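Putative cell surface protein (PDB 4OFQ) probably serves as a streptococcal surface adhesin of the antigen I/II family, here represented by its calcium-binding, beta-sandwich C-terminal region. Local coordinates at residues Arg230-Thr235 with Tyr331-Pro336; Val33-Thr38 with Asn186-Leu191. All coordinates share one frame; numbering follows the deposited sequence. Where two conformers were deposited one is given.

Interaction 1: residues Arg230-Thr235 with Tyr331-Pro336; sequences RGYDLT and YVNGNP
The side-chain amide of Asn-333 meets the backbone of Asp-233 to Thr-235 with both of its ends. On the donor side, ND2 of Asn-333 gives a hydrogen bond to the carbonyl O of Asp-233 (2.8 Å), lying in the plane of that carbonyl while the oxygen lies in the plane of the amide. On the acceptor side, OD1 of Asn-333 takes the backbone N of Thr-235 at 2.7 Å; the N-H points almost straight at the oxygen (169°) but approaches tilted from the carbonyl plane. OG1 of Thr-235 adds a weak bond to the same OD1 (3.3 Å), turned there by a chi1 of 54°, and the backbone N of Glu-236 is a further donor to it.

Packing adds less. The Tyr-232 ring lies obliquely beside the amide, CD2 3.7 Å from Asn-333 ND2 and the two planes 69° apart; the apolar contact is Leu-234 CD2 with Val-332 CG1, 4.5 Å. The tyrosine ring also carries CD of Arg-230 over one face.

Asn-333 sits in a type I' turn from Val-332 to Asn-335 that closes a beta hairpin with a two-residue loop, Asn-333 and Gly-334. Asparagine and glycine suit these two central positions, whose phi values are positive. Asn-335 ND2 bonds back to Val-332 O, which also accepts the backbone N of Asn-335.

An amide pairs with a peptide C=O and N-H without needing a charge, so Asn-333 can tie the hairpin tip to the irregular loop before strand 237-242, and bonds at both ends fix which way its amide is flipped.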
loop_
_atom_site.group_PDB
_atom_site.type_symbol
_atom_site.label_atom_id
_atom_site.label_comp_id
_atom_site.label_asym_id
_atom_site.label_seq_id
_atom_site.Cartn_x
_atom_site.Cartn_y
_atom_site.Cartn_z
ATOM N N ARG A 230 3.778 9.995 -2.652
ATOM C CA ARG A 230 3.227 8.653 -2.655
ATOM C C ARG A 230 4.227 7.712 -3.339
ATOM O O ARG A 230 5.130 8.165 -4.057
ATOM C CB ARG A 230 1.889 8.646 -3.395
ATOM C CG ARG A 230 2.012 9.149 -4.828
ATOM C CD ARG A 230 0.698 9.065 -5.528
ATOM N NE ARG A 230 0.766 9.512 -6.909
ATOM C CZ ARG A 230 0.538 10.757 -7.298
ATOM N NH1 ARG A 230 0.242 11.694 -6.398
ATOM N NH2 ARG A 230 0.611 11.063 -8.586
ATOM N N GLY A 231 4.078 6.409 -3.110
ATOM C CA GLY A 231 4.982 5.428 -3.687
ATOM C C GLY A 231 4.427 4.682 -4.895
ATOM O O GLY A 231 4.883 3.577 -5.224
ATOM N N TYR A 232 3.464 5.294 -5.578
ATOM C CA TYR A 232 2.775 4.631 -6.678
ATOM C C TYR A 232 2.280 5.635 -7.709
ATOM O O TYR A 232 2.061 6.808 -7.403
ATOM C CB TYR A 232 1.565 3.845 -6.158
ATOM C CG TYR A 232 0.601 4.703 -5.364
ATOM C CD1 TYR A 232 0.770 4.882 -3.994
ATOM C CD2 TYR A 232 -0.466 5.341 -5.985
ATOM C CE1 TYR A 232 -0.087 5.667 -3.265
ATOM C CE2 TYR A 232 -1.332 6.122 -5.267
ATOM C CZ TYR A 232 -1.144 6.287 -3.910
ATOM O OH TYR A 232 -2.004 7.084 -3.198
ATOM N N ASP A 233 2.079 5.143 -8.921
ATOM C CA ASP A 233 1.434 5.911 -9.982
ATOM C C ASP A 233 -0.023 5.495 -10.098
ATOM O O ASP A 233 -0.449 4.524 -9.474
ATOM C CB ASP A 233 2.173 5.672 -11.291
ATOM C CG ASP A 233 3.631 6.027 -11.181
ATOM O OD1 ASP A 233 3.906 7.148 -10.721
ATOM O OD2 ASP A 233 4.496 5.180 -11.500
ATOM N N LEU A 234 -0.787 6.221 -10.905
ATOM C CA LEU A 234 -2.227 5.984 -11.004
ATOM C C LEU A 234 -2.613 5.092 -12.188
ATOM O O LEU A 234 -2.216 5.359 -13.315
ATOM C CB LEU A 234 -2.968 7.316 -11.091
ATOM C CG LEU A 234 -2.946 8.140 -9.800
ATOM C CD1 LEU A 234 -3.525 9.546 -10.002
ATOM C CD2 LEU A 234 -3.700 7.386 -8.707
ATOM N N THR A 235 -3.382 4.030 -11.933
ATOM C CA THR A 235 -3.866 3.170 -13.020
ATOM C C THR A 235 -5.400 3.104 -13.112
ATOM O O THR A 235 -5.957 2.686 -14.134
ATOM C CB THR A 235 -3.268 1.750 -12.960
ATOM O OG1 THR A 235 -3.506 1.172 -11.674
ATOM C CG2 THR A 235 -1.772 1.796 -13.208
ATOM N N TYR A 331 -13.178 3.799 -7.142
ATOM C CA TYR A 331 -12.129 2.786 -7.221
ATOM C C TYR A 331 -10.840 3.517 -7.533
ATOM O O TYR A 331 -10.730 4.146 -8.575
ATOM C CB TYR A 331 -12.450 1.760 -8.307
ATOM C CG TYR A 331 -13.587 0.841 -7.917
ATOM C CD1 TYR A 331 -14.906 1.201 -8.155
ATOM C CD2 TYR A 331 -13.342 -0.378 -7.285
ATOM C CE1 TYR A 331 -15.955 0.371 -7.789
ATOM C CE2 TYR A 331 -14.379 -1.207 -6.915
ATOM C CZ TYR A 331 -15.682 -0.831 -7.174
ATOM O OH TYR A 331 -16.722 -1.646 -6.802
ATOM N N VAL A 332 -9.886 3.487 -6.606
ATOM C CA VAL A 332 -8.583 4.103 -6.851
ATOM C C VAL A 332 -7.544 2.997 -6.863
ATOM O O VAL A 332 -7.305 2.377 -5.825
ATOM C CB VAL A 332 -8.205 5.089 -5.726
ATOM C CG1 VAL A 332 -6.856 5.747 -6.031
ATOM C CG2 VAL A 332 -9.286 6.141 -5.564
ATOM N N ASN A 333 -6.933 2.745 -8.025
ATOM C CA ASN A 333 -5.995 1.633 -8.162
ATOM C C ASN A 333 -6.543 0.332 -7.552
ATOM O O ASN A 333 -5.872 -0.348 -6.789
ATOM C CB ASN A 333 -4.610 1.991 -7.585
ATOM C CG ASN A 333 -3.828 2.950 -8.484
ATOM O OD1 ASN A 333 -4.367 3.502 -9.436
ATOM N ND2 ASN A 333 -2.549 3.138 -8.186
ATOM N N GLY A 334 -7.791 0.017 -7.873
ATOM C CA GLY A 334 -8.390 -1.220 -7.415
ATOM C C GLY A 334 -8.951 -1.217 -6.000
ATOM O O GLY A 334 -9.569 -2.205 -5.593
ATOM N N ASN A 335 -8.746 -0.130 -5.254
ATOM C CA ASN A 335 -9.296 -0.028 -3.896
ATOM C C ASN A 335 -10.686 0.580 -3.950
ATOM O O ASN A 335 -10.842 1.706 -4.402
ATOM C CB ASN A 335 -8.420 0.861 -3.006
ATOM C CG ASN A 335 -7.015 0.311 -2.829
ATOM O OD1 ASN A 335 -6.766 -0.520 -1.949
ATOM N ND2 ASN A 335 -6.093 0.776 -3.654
ATOM N N PRO A 336 -11.703 -0.164 -3.505
ATOM C CA PRO A 336 -13.045 0.428 -3.478
ATOM C C PRO A 336 -13.220 1.305 -2.250
ATOM O O PRO A 336 -12.868 0.876 -1.142
ATOM C CB PRO A 336 -13.967 -0.793 -3.386
ATOM C CG PRO A 336 -13.139 -1.846 -2.737
ATOM C CD PRO A 336 -11.712 -1.597 -3.165
#

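Interaction 2: residues Val33-Thr38 with Asn186-Leu191; sequences VLPNST and NHLSEL
Val-33 and Leu-188 face each other as a parallel beta bridge, their CA atoms 5.3 Å apart. Two backbone hydrogen bonds make it: Val-33 N donates to the carbonyl O of His-187 (2.9 Å), and Ser-189 N donates to the carbonyl O of Val-33 (3.3 Å). Both residues of the bridge send their side chains to the same face of the sheet, where Ile-166 of strand 164-174 packs against them. Immediately afterwards, residues 34-37 form a type I turn. Ser-37 N bonds to Leu-34 O, and the hydroxyl oxygen of Ser-37 accepts Leu-34 N at 2.8 Å, so a short polar side chain meets an N-H at the mouth of the turn.

Strand 32-33 is the edge of a mixed sheet and the parallel neighbour of strand 177-188, an addition to an otherwise antiparallel sheet in the beta-sandwich adhesin fold. Asn-186, two residues before Leu-188 on the same strand, hydrogen-bonds through ND2 to the carbonyls of Lys-31 and Ile-28, linking strand 177-188 to the chain that leads into strand 32-33.

Leu-188 extends CD1 to the turning backbone, 3.4 Å from the N of Pro-35: chi1 of 172° sets CG anti to the backbone N, and chi2 of 57° then swings CD1 toward the Leu-34 to Pro-35 peptide. Proline suits the first corner of the turn because its ring fixes phi near the required value, and the ring also offers an apolar surface. Leu-191 was modelled in two conformers; in the one described, its CD1 meets Pro-35 CD at 3.5 Å, while its CD2 lies 4.0 Å from CD2 of Leu-34, the two leucines crossing at about a right angle. Leu-191 also touches Trp-224 and Val-337, and Asn-335 touches Leu-34, Pro-35 and Leu-191 alike.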
loop_
_atom_site.group_PDB
_atom_site.type_symbol
_atom_site.label_atom_id
_atom_site.label_comp_id
_atom_site.label_asym_id
_atom_site.label_seq_id
_atom_site.Cartn_x
_atom_site.Cartn_y
_atom_site.Cartn_z
ATOM N N VAL A 33 1.284 4.540 0.692
ATOM C CA VAL A 33 0.844 3.399 -0.106
ATOM C C VAL A 33 -0.658 3.246 0.091
ATOM O O VAL A 33 -1.258 3.992 0.862
ATOM C CB VAL A 33 1.561 2.094 0.316
ATOM C CG1 VAL A 33 3.064 2.235 0.121
ATOM C CG2 VAL A 33 1.223 1.741 1.793
ATOM N N LEU A 34 -1.256 2.278 -0.601
ATOM C CA LEU A 34 -2.700 2.055 -0.582
ATOM C C LEU A 34 -3.021 0.735 0.135
ATOM O O LEU A 34 -2.139 -0.114 0.281
ATOM C CB LEU A 34 -3.232 2.044 -2.029
ATOM C CG LEU A 34 -2.997 3.364 -2.773
ATOM C CD1 LEU A 34 -3.383 3.254 -4.245
ATOM C CD2 LEU A 34 -3.802 4.467 -2.098
ATOM N N PRO A 35 -4.275 0.563 0.604
ATOM C CA PRO A 35 -4.658 -0.640 1.354
ATOM C C PRO A 35 -4.323 -1.964 0.633
ATOM O O PRO A 35 -3.909 -2.956 1.257
ATOM C CB PRO A 35 -6.169 -0.485 1.485
ATOM C CG PRO A 35 -6.383 0.995 1.545
ATOM C CD PRO A 35 -5.348 1.580 0.618
ATOM N N ASN A 36 -4.517 -1.982 -0.679
ATOM C CA ASN A 36 -4.259 -3.193 -1.454
ATOM C C ASN A 36 -2.842 -3.276 -2.030
ATOM O O ASN A 36 -2.570 -4.137 -2.864
ATOM C CB ASN A 36 -5.323 -3.366 -2.561
ATOM C CG ASN A 36 -5.208 -2.314 -3.675
ATOM O OD1 ASN A 36 -4.258 -1.523 -3.717
ATOM N ND2 ASN A 36 -6.178 -2.315 -4.593
ATOM N N SER A 37 -1.955 -2.368 -1.617
ATOM C CA SER A 37 -0.569 -2.349 -2.122
ATOM C C SER A 37 0.207 -3.607 -1.744
ATOM O O SER A 37 -0.016 -4.192 -0.683
ATOM C CB SER A 37 0.204 -1.124 -1.598
ATOM O OG SER A 37 -0.350 0.094 -2.097
ATOM N N THR A 38 1.111 -4.020 -2.622
ATOM C CA THR A 38 2.070 -5.069 -2.290
ATOM C C THR A 38 3.324 -4.339 -1.890
ATOM O O THR A 38 3.784 -3.482 -2.632
ATOM C CB THR A 38 2.382 -5.949 -3.512
ATOM O OG1 THR A 38 1.175 -6.580 -3.962
ATOM C CG2 THR A 38 3.423 -7.022 -3.158
ATOM N N ASN A 186 6.380 3.303 6.011
ATOM C CA ASN A 186 5.452 3.796 5.004
ATOM C C ASN A 186 4.134 4.155 5.637
ATOM O O ASN A 186 3.714 3.515 6.592
ATOM C CB ASN A 186 5.244 2.750 3.922
ATOM C CG ASN A 186 6.500 2.496 3.153
ATOM O OD1 ASN A 186 7.290 1.608 3.493
ATOM N ND2 ASN A 186 6.722 3.299 2.131
ATOM N N HIS A 187 3.484 5.185 5.099
ATOM C CA HIS A 187 2.215 5.629 5.648
ATOM C C HIS A 187 1.096 5.031 4.819
ATOM O O HIS A 187 1.148 5.041 3.587
ATOM C CB HIS A 187 2.147 7.162 5.639
ATOM C CG HIS A 187 0.929 7.722 6.307
ATOM N ND1 HIS A 187 -0.020 8.459 5.630
ATOM C CD2 HIS A 187 0.507 7.657 7.594
ATOM C CE1 HIS A 187 -0.976 8.822 6.468
ATOM N NE2 HIS A 187 -0.676 8.355 7.668
ATOM N N LEU A 188 0.098 4.469 5.488
ATOM C CA LEU A 188 -1.093 4.015 4.788
ATOM C C LEU A 188 -2.089 5.161 4.717
ATOM O O LEU A 188 -2.583 5.623 5.737
ATOM C CB LEU A 188 -1.724 2.800 5.474
ATOM C CG LEU A 188 -3.077 2.395 4.887
ATOM C CD1 LEU A 188 -2.968 2.118 3.386
ATOM C CD2 LEU A 188 -3.641 1.180 5.609
ATOM N N SER A 189 -2.369 5.629 3.503
ATOM C CA SER A 189 -3.378 6.653 3.308
ATOM C C SER A 189 -4.738 6.126 3.741
ATOM O O SER A 189 -5.091 4.989 3.436
ATOM C CB SER A 189 -3.427 7.069 1.839
ATOM O OG SER A 189 -2.325 7.889 1.521
ATOM N N GLU A 190 -5.481 6.933 4.487
ATOM C CA GLU A 190 -6.846 6.562 4.813
ATOM C C GLU A 190 -7.723 7.078 3.691
ATOM O O GLU A 190 -7.786 8.282 3.445
ATOM C CB GLU A 190 -7.290 7.147 6.145
ATOM C CG GLU A 190 -8.700 6.723 6.528
ATOM C CD GLU A 190 -9.129 7.266 7.875
ATOM O OE1 GLU A 190 -8.247 7.706 8.643
ATOM O OE2 GLU A 190 -10.346 7.254 8.161
ATOM N N LEU A 191 -8.391 6.148 3.014
ATOM C CA LEU A 191 -9.239 6.457 1.874
ATOM C C LEU A 191 -10.654 6.753 2.343
ATOM O O LEU A 191 -11.262 5.928 3.018
ATOM C CB LEU A 191 -9.280 5.259 0.920
ATOM C CG LEU A 191 -7.924 4.679 0.534
ATOM C CD1 LEU A 191 -8.099 3.473 -0.384
ATOM C CD2 LEU A 191 -7.078 5.754 -0.131
#

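Overall arrangement
The two interactions have centres about 9 Å apart, and both segments of interaction 2 precede those of interaction 1 in the sequence. Interaction 2 belongs to the edge of the mixed beta-sheet in the C2 domain family; interaction 1 joins a loop and a hairpin of an antiparallel beta-sheet in the C-terminal domain family. They touch directly: Asn-36, in the turn of residues 34-37, probably hydrogen-bonds through OD1 to Asn-335 ND2 and through ND2 to Asn-333 O, while Leu-34 packs on Tyr-232. Together they build part of the interface between the two beta-sandwich modules, which probably helps hold them end to end as an elongated unit.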